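Local coordinates for protein D-isomer specific 2-hydroxyacid dehydrogenase NAD-binding (Xanthobacter autotrophicus, PDB 4XA8) that binds NADPH and is probably an oxidoreductase of the D-isomer specific 2-hydroxyacid dehydrogenase family, at residues E190-P193 against G194-A197; A218-L221 against A222-P225; H138-A142 against A143-V147. All coordinates share one frame; numbering follows the deposited sequence.

Contact 1. Residues E190-P193 against G194-A197; sequences EALP and GFLA
L192 and L196, one turn apart on helix 192-197, touch on its side facing helix 218-223, L192 CG 4.0 Å from L196 CD1; both pack there on R220, L196 also on H223. In L196, CG sits beside the backbone N (chi1 -68°), which lays the branch back over L192 O, 3.4 Å from CG. L196 N donates to L192 O at 2.9 Å. L192 CD1 comes obliquely to the F195 ring, 4.2 Å from CD2. The F195 ring meets that of W173, while L192 and F195 both rest on L150 of strand 146-150, so bulky apolar residues suit this tight part. Around G194, small and exposed, the contact is looser: a single water bridges the backbone, donating to E190 O (2.7 Å) and accepting from G194 N (2.9 Å). A197 N bonds P193 O at 2.9 Å. P193, with no N-H to give, suits a place near the helix start, where an N-H would have no acceptor within the helix. Such a helix, with an apolar side turned to the sheet and here a water-bridged backbone at its start, is characteristic of Rossmann crossovers, in this case between strands 184-187 and 201-204.

Contact 2. Residues A218-L221 against A222-P225; sequences AERL and AHLP
H223 folds back over the E219-R220 backbone near the weakly bonded last turn of helix 218-223, in the beta-alpha-beta unit that runs from strand 201-204 to strand 228-232 of the Rossmann fold. Its CB is 3.3 Å from R220 O. With CG beside the backbone N (chi1 -68°), the ring turns back along the helix; CG lies 3.7 Å from E219 O, which stands over one face toward the rim, 3.4 Å from CD2. CD2 also meets R220 CA. At the tip, NE2 hydrogen-bonds a water at 3.2 Å; this water donates to E219 OE2 (3.1 Å) and accepts from R220 NE. One water thus ties together three polar side chains, and a flat ring with a polar far end suits a place where one face lies on a backbone carbonyl and NE2 can bond a water. The guanidinium is further fixed by R220 NH1, which bonds L215 O. The imidazole also packs on P193, and H223 CB on L196.

Along the backbone the bonding changes from four residues back to three: A222 N still reaches A218 O, whereas H223 N takes R220 O and L224 N takes L221 O. L221 packs on A243 of helix 241-250 and L224 on L196, so branched apolar side chains suit both; they point the same way, side by side, with L221 CD2 4.2 Å from L224 CD1.

Contact 3. Residues H138-A142 against A143-V147; sequences HPRTA and AEIRV
T141 and E144 hold each other through backbone and side chain. T141 N donates to E144 OE1 at 3.0 Å, meeting the carboxylate from above its plane, and E144 N returns a bond to T141 O (3.2 Å) with a weak one to T141 OG1 (3.4 Å). Both first torsions, 61° for T141 and 77° for E144, set the leading side-chain atom between backbone N and carbonyl carbon, turning the two groups inward across the bend. E144 OE1 also forms a salt bridge with R291 of the second subunit, so the carboxylate serves the turn and the dimer interface together. Further along, I145 N closes the turn on A142 O at 2.9 Å.

Outward from these bonds, E144 CD packs against R140 CB (3.3 Å). The R140 NE to E144 OE2 ion pair is long, 3.7 Å, the guanidinium and carboxylate planes almost perpendicular; R140 NH1 has its salt bridge with E200. I145 CG1 lies over the centre of one face of the R140 guanidinium, 3.8 Å from R140 NH2, a place an aliphatic branch fills well, while I145 also packs on F168 and A119. The T-A-A-E sequence and its reciprocal bonds form a capping box, its hydroxyl arm weak, around a short 3-10 turn leading into strand 146-150 of the Rossmann sheet.

Overall arrangement
Contacts 1 and 2 lie on neighbouring helices of the nucleotide-binding domain, their centres about 9 Å apart, and touch directly: L196 CD1 reaches R220 O at 3.3 Å and A197 CB lies 3.5 Å from H223 O. Contact 3 precedes both in the chain and stands apart, its centre about 20 Å from that of contact 1 and 22 Å from that of contact 2. It brings the chain from the subunit interface into strand 146-150, on whose L150 contact 1 packs. No NADPH is bound to this chain, but the F195 side chain is about 7 Å from that of the NADPH-binding L152; the L192 side chain is about 9 Å, and that of R220 about 11 Å, from the side chain of R175, which also binds NADPH.

Contact 1. Residues E190-P193 against G194-A197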
ATOM      1  N   GLU A 190      22.850  12.192 -18.849  1.00 32.88           N
ATOM      2  CA  GLU A 190      22.373  12.213 -20.222  1.00 35.42           C
ATOM      3  C   GLU A 190      21.148  11.306 -20.420  1.00 33.19           C
ATOM      4  O   GLU A 190      20.330  11.563 -21.309  1.00 32.66           O
ATOM      5  CB  GLU A 190      23.534  11.755 -21.138  1.00 41.74           C
ATOM      6  CG  GLU A 190      23.377  12.022 -22.626  1.00 48.65           C
ATOM      7  CD  GLU A 190      24.694  12.407 -23.344  1.00 54.29           C
ATOM      8  OE1 GLU A 190      25.349  13.405 -22.960  1.00 64.46           O
ATOM      9  OE2 GLU A 190      25.063  11.746 -24.332  1.00 58.33           O
ATOM     10  N   ALA A 191      21.053  10.235 -19.619  1.00 30.75           N
ATOM     11  CA  ALA A 191      19.947   9.288 -19.675  1.00 30.98           C
ATOM     12  C   ALA A 191      18.735   9.696 -18.846  1.00 29.63           C
ATOM     13  O   ALA A 191      17.677   9.076 -18.937  1.00 28.22           O
ATOM     14  CB  ALA A 191      20.415   7.887 -19.259  1.00 32.41           C
ATOM     15  N   LEU A 192      18.851  10.768 -18.069  1.00 31.56           N
ATOM     16  CA  LEU A 192      17.782  11.149 -17.185  1.00 31.18           C
ATOM     17  C   LEU A 192      16.498  11.596 -17.897  1.00 30.14           C
ATOM     18  O   LEU A 192      15.410  11.176 -17.513  1.00 29.70           O
ATOM     19  CB  LEU A 192      18.326  12.200 -16.201  1.00 33.41           C
ATOM     20  CG  LEU A 192      17.508  12.598 -15.020  1.00 36.75           C
ATOM     21  CD1 LEU A 192      17.190  11.375 -14.168  1.00 35.82           C
ATOM     22  CD2 LEU A 192      18.298  13.700 -14.266  1.00 40.15           C
ATOM     23  N   PRO A 193      16.595  12.378 -18.966  1.00 31.23           N
ATOM     24  CA  PRO A 193      15.351  12.704 -19.649  1.00 31.79           C
ATOM     25  C   PRO A 193      14.583  11.514 -20.204  1.00 30.20           C
ATOM     26  O   PRO A 193      13.396  11.450 -19.983  1.00 29.92           O
ATOM     27  CB  PRO A 193      15.799  13.637 -20.781  1.00 34.72           C
ATOM     28  CG  PRO A 193      17.008  14.294 -20.232  1.00 35.08           C
ATOM     29  CD  PRO A 193      17.712  13.174 -19.507  1.00 33.76           C
ATOM     30  N   GLY A 194      15.252  10.571 -20.871  1.00 29.95           N
ATOM     31  CA  GLY A 194      14.549   9.398 -21.405  1.00 28.76           C
ATOM     32  C   GLY A 194      14.016   8.508 -20.268  1.00 26.41           C
ATOM     33  O   GLY A 194      12.929   7.943 -20.378  1.00 26.72           O
ATOM     34  N   PHE A 195      14.763   8.397 -19.170  1.00 26.06           N
ATOM     35  CA  PHE A 195      14.318   7.628 -17.982  1.00 25.60           C
ATOM     36  C   PHE A 195      13.008   8.217 -17.437  1.00 25.62           C
ATOM     37  O   PHE A 195      12.043   7.466 -17.195  1.00 24.65           O
ATOM     38  CB  PHE A 195      15.371   7.605 -16.858  1.00 25.50           C
ATOM     39  CG  PHE A 195      14.833   7.188 -15.488  1.00 22.95           C
ATOM     40  CD1 PHE A 195      14.657   5.853 -15.191  1.00 25.06           C
ATOM     41  CD2 PHE A 195      14.522   8.132 -14.506  1.00 23.90           C
ATOM     42  CE1 PHE A 195      14.136   5.457 -13.957  1.00 23.97           C
ATOM     43  CE2 PHE A 195      14.026   7.733 -13.251  1.00 24.65           C
ATOM     44  CZ  PHE A 195      13.834   6.386 -12.999  1.00 22.70           C
ATOM     45  N   LEU A 196      12.986   9.538 -17.251  1.00 24.69           N
ATOM     46  CA  LEU A 196      11.784  10.212 -16.743  1.00 26.78           C
ATOM     47  C   LEU A 196      10.609  10.156 -17.745  1.00 28.81           C
ATOM     48  O   LEU A 196       9.459   9.960 -17.330  1.00 26.45           O
ATOM     49  CB  LEU A 196      12.090  11.673 -16.426  1.00 26.33           C
ATOM     50  CG  LEU A 196      13.045  11.867 -15.233  1.00 25.84           C
ATOM     51  CD1 LEU A 196      13.558  13.309 -15.167  1.00 26.26           C
ATOM     52  CD2 LEU A 196      12.411  11.445 -13.938  1.00 25.27           C
ATOM     53  N   ALA A 197      10.888  10.392 -19.037  1.00 27.78           N
ATOM     54  CA  ALA A 197       9.807  10.426 -20.032  1.00 29.73           C
ATOM     55  C   ALA A 197       9.030   9.125 -20.107  1.00 30.71           C
ATOM     56  O   ALA A 197       7.849   9.128 -20.495  1.00 30.29           O
ATOM     57  CB  ALA A 197      10.362  10.785 -21.405  1.00 31.54           C
TER
HETATM   58  O   HOH W   1      17.873  10.802 -22.159  1.00 32.34           O

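Contact 2. Residues A218-L221 against A222-P225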
ATOM      1  N   ALA A 218      12.430  22.286 -12.235  1.00 38.13           N
ATOM      2  CA  ALA A 218      11.394  22.444 -13.265  1.00 38.15           C
ATOM      3  C   ALA A 218      11.729  21.719 -14.579  1.00 38.38           C
ATOM      4  O   ALA A 218      10.887  21.074 -15.163  1.00 36.06           O
ATOM      5  CB  ALA A 218      11.134  23.919 -13.530  1.00 41.22           C
ATOM      6  N   GLU A 219      12.962  21.858 -15.059  1.00 40.35           N
ATOM      7  CA  GLU A 219      13.343  21.219 -16.317  1.00 40.78           C
ATOM      8  C   GLU A 219      13.167  19.680 -16.290  1.00 36.99           C
ATOM      9  O   GLU A 219      12.650  19.091 -17.251  1.00 35.51           O
ATOM     10  CB  GLU A 219      14.784  21.584 -16.637  1.00 45.93           C
ATOM     11  CG  GLU A 219      15.291  21.068 -17.972  1.00 50.63           C
ATOM     12  CD  GLU A 219      16.754  21.380 -18.152  1.00 55.88           C
ATOM     13  OE1 GLU A 219      17.093  22.564 -18.024  1.00 59.65           O
ATOM     14  OE2 GLU A 219      17.560  20.454 -18.380  1.00 61.47           O
ATOM     15  N   ARG A 220      13.586  19.044 -15.199  1.00 34.97           N
ATOM     16  CA  ARG A 220      13.484  17.572 -15.055  1.00 32.56           C
ATOM     17  C   ARG A 220      12.058  17.100 -14.837  1.00 31.23           C
ATOM     18  O   ARG A 220      11.657  16.050 -15.367  1.00 31.00           O
ATOM     19  CB  ARG A 220      14.339  17.061 -13.902  1.00 33.78           C
ATOM     20  CG  ARG A 220      15.757  16.682 -14.335  1.00 36.96           C
ATOM     21  CD  ARG A 220      16.556  17.874 -14.685  1.00 41.10           C
ATOM     22  NE  ARG A 220      17.949  17.596 -15.025  1.00 44.83           N
ATOM     23  CZ  ARG A 220      18.999  17.854 -14.239  1.00 47.69           C
ATOM     24  NH1 ARG A 220      18.858  18.347 -13.017  1.00 43.73           N
ATOM     25  NH2 ARG A 220      20.228  17.630 -14.689  1.00 51.15           N
ATOM     26  N   LEU A 221      11.315  17.817 -14.004  1.00 31.15           N
ATOM     27  CA  LEU A 221       9.907  17.527 -13.853  1.00 31.64           C
ATOM     28  C   LEU A 221       9.121  17.568 -15.195  1.00 32.89           C
ATOM     29  O   LEU A 221       8.171  16.781 -15.407  1.00 31.79           O
ATOM     30  CB  LEU A 221       9.268  18.484 -12.848  1.00 33.67           C
ATOM     31  CG  LEU A 221       9.657  18.359 -11.360  1.00 34.58           C
ATOM     32  CD1 LEU A 221       9.045  19.537 -10.594  1.00 37.65           C
ATOM     33  CD2 LEU A 221       9.189  17.040 -10.776  1.00 33.63           C
ATOM     34  N   ALA A 222       9.471  18.524 -16.061  1.00 32.88           N
ATOM     35  CA  ALA A 222       8.828  18.644 -17.346  1.00 33.29           C
ATOM     36  C   ALA A 222       9.113  17.449 -18.280  1.00 33.89           C
ATOM     37  O   ALA A 222       8.346  17.212 -19.201  1.00 35.48           O
ATOM     38  CB  ALA A 222       9.220  19.949 -18.004  1.00 35.23           C
ATOM     39  N   HIS A 223      10.160  16.668 -18.014  1.00 33.15           N
ATOM     40  CA  HIS A 223      10.451  15.462 -18.807  1.00 31.96           C
ATOM     41  C   HIS A 223       9.525  14.301 -18.513  1.00 30.99           C
ATOM     42  O   HIS A 223       9.383  13.400 -19.329  1.00 32.29           O
ATOM     43  CB  HIS A 223      11.859  14.967 -18.524  1.00 32.32           C
ATOM     44  CG  HIS A 223      12.931  15.868 -19.026  1.00 34.72           C
ATOM     45  ND1 HIS A 223      12.898  16.425 -20.283  1.00 36.97           N
ATOM     46  CD2 HIS A 223      14.097  16.257 -18.470  1.00 35.74           C
ATOM     47  CE1 HIS A 223      13.987  17.149 -20.467  1.00 37.00           C
ATOM     48  NE2 HIS A 223      14.732  17.057 -19.378  1.00 37.00           N
ATOM     49  N   LEU A 224       8.951  14.289 -17.321  1.00 30.06           N
ATOM     50  CA  LEU A 224       7.918  13.324 -16.995  1.00 30.00           C
ATOM     51  C   LEU A 224       6.753  13.464 -17.947  1.00 29.28           C
ATOM     52  O   LEU A 224       6.463  14.556 -18.382  1.00 32.18           O
ATOM     53  CB  LEU A 224       7.440  13.557 -15.564  1.00 27.98           C
ATOM     54  CG  LEU A 224       8.431  13.236 -14.448  1.00 26.13           C
ATOM     55  CD1 LEU A 224       7.910  13.824 -13.141  1.00 26.60           C
ATOM     56  CD2 LEU A 224       8.616  11.712 -14.370  1.00 26.38           C
ATOM     57  N   PRO A 225       6.052  12.361 -18.243  1.00 29.70           N
ATOM     58  CA  PRO A 225       4.825  12.452 -19.037  1.00 30.53           C
ATOM     59  C   PRO A 225       3.724  13.202 -18.309  1.00 32.40           C
ATOM     60  O   PRO A 225       3.595  13.078 -17.104  1.00 29.56           O
ATOM     61  CB  PRO A 225       4.389  10.986 -19.201  1.00 30.71           C
ATOM     62  CG  PRO A 225       4.994  10.274 -18.047  1.00 29.12           C
ATOM     63  CD  PRO A 225       6.259  11.012 -17.681  1.00 28.14           C
TER
HETATM   64  O   HOH W   2      17.733  17.332 -18.220  1.00 53.56           O

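Contact 3. Residues H138-A142 against A143-V147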
ATOM      1  N   HIS A 138     -10.914   1.663 -15.820  1.00 50.70           N
ATOM      2  CA  HIS A 138     -10.516   0.682 -16.802  1.00 48.94           C
ATOM      3  C   HIS A 138      -9.402  -0.155 -16.155  1.00 44.75           C
ATOM      4  O   HIS A 138      -8.450   0.394 -15.613  1.00 39.88           O
ATOM      5  CB  HIS A 138     -10.117   1.417 -18.088  1.00 51.15           C
ATOM      6  CG  HIS A 138     -11.215   2.316 -18.609  1.00 56.33           C
ATOM      7  ND1 HIS A 138     -12.379   1.827 -19.169  1.00 58.87           N
ATOM      8  CD2 HIS A 138     -11.345   3.669 -18.612  1.00 58.23           C
ATOM      9  CE1 HIS A 138     -13.165   2.830 -19.520  1.00 60.68           C
ATOM     10  NE2 HIS A 138     -12.565   3.958 -19.186  1.00 62.48           N
ATOM     11  N   PRO A 139      -9.554  -1.488 -16.134  1.00 43.12           N
ATOM     12  CA  PRO A 139      -8.580  -2.365 -15.516  1.00 41.98           C
ATOM     13  C   PRO A 139      -7.290  -2.397 -16.354  1.00 39.84           C
ATOM     14  O   PRO A 139      -7.374  -2.304 -17.567  1.00 39.80           O
ATOM     15  CB  PRO A 139      -9.302  -3.734 -15.544  1.00 43.18           C
ATOM     16  CG  PRO A 139     -10.719  -3.403 -15.647  1.00 46.20           C
ATOM     17  CD  PRO A 139     -10.739  -2.248 -16.572  1.00 46.72           C
ATOM     18  N   ARG A 140      -6.144  -2.434 -15.700  1.00 39.45           N
ATOM     19  CA  ARG A 140      -4.811  -2.536 -16.349  1.00 38.73           C
ATOM     20  C   ARG A 140      -4.016  -3.610 -15.618  1.00 38.68           C
ATOM     21  O   ARG A 140      -4.161  -3.735 -14.431  1.00 43.67           O
ATOM     22  CB  ARG A 140      -4.048  -1.199 -16.212  1.00 38.15           C
ATOM     23  CG  ARG A 140      -4.958   0.024 -16.214  1.00 39.63           C
ATOM     24  CD  ARG A 140      -4.245   1.300 -15.806  1.00 39.14           C
ATOM     25  NE  ARG A 140      -3.167   1.585 -16.721  1.00 36.30           N
ATOM     26  CZ  ARG A 140      -2.171   2.426 -16.470  1.00 35.14           C
ATOM     27  NH1 ARG A 140      -1.223   2.622 -17.382  1.00 33.59           N
ATOM     28  NH2 ARG A 140      -2.120   3.062 -15.309  1.00 35.13           N
ATOM     29  N   THR A 141      -3.150  -4.353 -16.302  1.00 38.15           N
ATOM     30  CA  THR A 141      -2.197  -5.245 -15.635  1.00 36.93           C
ATOM     31  C   THR A 141      -1.031  -4.433 -15.048  1.00 34.53           C
ATOM     32  O   THR A 141      -0.704  -3.345 -15.535  1.00 32.49           O
ATOM     33  CB  THR A 141      -1.597  -6.269 -16.622  1.00 39.42           C
ATOM     34  OG1 THR A 141      -0.881  -5.577 -17.656  1.00 41.53           O
ATOM     35  CG2 THR A 141      -2.662  -7.127 -17.259  1.00 43.22           C
ATOM     36  N   ALA A 142      -0.382  -4.975 -14.035  1.00 32.46           N
ATOM     37  CA  ALA A 142       0.854  -4.396 -13.515  1.00 32.63           C
ATOM     38  C   ALA A 142       1.918  -4.151 -14.615  1.00 29.44           C
ATOM     39  O   ALA A 142       2.625  -3.151 -14.605  1.00 29.77           O
ATOM     40  CB  ALA A 142       1.423  -5.342 -12.485  1.00 34.71           C
ATOM     41  N   ALA A 143       2.015  -5.088 -15.553  1.00 29.26           N
ATOM     42  CA  ALA A 143       3.009  -5.036 -16.621  1.00 28.59           C
ATOM     43  C   ALA A 143       2.843  -3.820 -17.545  1.00 28.93           C
ATOM     44  O   ALA A 143       3.815  -3.375 -18.146  1.00 28.13           O
ATOM     45  CB  ALA A 143       2.987  -6.336 -17.416  1.00 30.06           C
ATOM     46  N   GLU A 144       1.638  -3.259 -17.643  1.00 29.83           N
ATOM     47  CA  GLU A 144       1.454  -2.065 -18.420  1.00 31.73           C
ATOM     48  C   GLU A 144       1.843  -0.779 -17.663  1.00 30.00           C
ATOM     49  O   GLU A 144       1.903   0.282 -18.251  1.00 29.68           O
ATOM     50  CB  GLU A 144       0.053  -2.010 -19.081  1.00 36.91           C
ATOM     51  CG  GLU A 144      -1.128  -1.654 -18.231  1.00 40.01           C
ATOM     52  CD  GLU A 144      -2.457  -1.932 -18.956  1.00 44.91           C
ATOM     53  OE1 GLU A 144      -2.952  -3.086 -19.015  1.00 47.62           O
ATOM     54  OE2 GLU A 144      -3.015  -0.947 -19.443  1.00 48.24           O
ATOM     55  N   ILE A 145       2.170  -0.884 -16.380  1.00 27.59           N
ATOM     56  CA  ILE A 145       2.492   0.298 -15.576  1.00 26.74           C
ATOM     57  C   ILE A 145       3.998   0.465 -15.355  1.00 25.65           C
ATOM     58  O   ILE A 145       4.678  -0.354 -14.702  1.00 25.61           O
ATOM     59  CB  ILE A 145       1.743   0.279 -14.237  1.00 27.63           C
ATOM     60  CG1 ILE A 145       0.232   0.149 -14.499  1.00 29.97           C
ATOM     61  CG2 ILE A 145       2.035   1.563 -13.433  1.00 27.58           C
ATOM     62  CD1 ILE A 145      -0.599   0.041 -13.228  1.00 32.27           C
ATOM     63  N   ARG A 146       4.513   1.541 -15.896  1.00 26.20           N
ATOM     64  CA  ARG A 146       5.941   1.813 -15.849  1.00 27.97           C
ATOM     65  C   ARG A 146       6.278   2.604 -14.603  1.00 25.20           C
ATOM     66  O   ARG A 146       5.764   3.715 -14.420  1.00 27.08           O
ATOM     67  CB  ARG A 146       6.362   2.595 -17.085  1.00 32.02           C
ATOM     68  CG  ARG A 146       6.076   1.849 -18.365  1.00 36.55           C
ATOM     69  CD  ARG A 146       6.239   2.763 -19.561  1.00 45.28           C
ATOM     70  NE  ARG A 146       7.451   2.448 -20.319  1.00 54.63           N
ATOM     71  CZ  ARG A 146       7.920   3.169 -21.344  1.00 59.21           C
ATOM     72  NH1 ARG A 146       7.293   4.270 -21.757  1.00 61.33           N
ATOM     73  NH2 ARG A 146       9.018   2.773 -21.973  1.00 64.67           N
ATOM     74  N   VAL A 147       7.142   2.061 -13.762  1.00 24.18           N
ATOM     75  CA  VAL A 147       7.475   2.667 -12.433  1.00 22.50           C
ATOM     76  C   VAL A 147       9.008   2.865 -12.472  1.00 23.10           C
ATOM     77  O   VAL A 147       9.765   1.919 -12.758  1.00 24.39           O
ATOM     78  CB  VAL A 147       7.132   1.728 -11.255  1.00 23.04           C
ATOM     79  CG1 VAL A 147       7.421   2.350  -9.895  1.00 22.61           C
ATOM     80  CG2 VAL A 147       5.677   1.239 -11.312  1.00 24.35           C
TER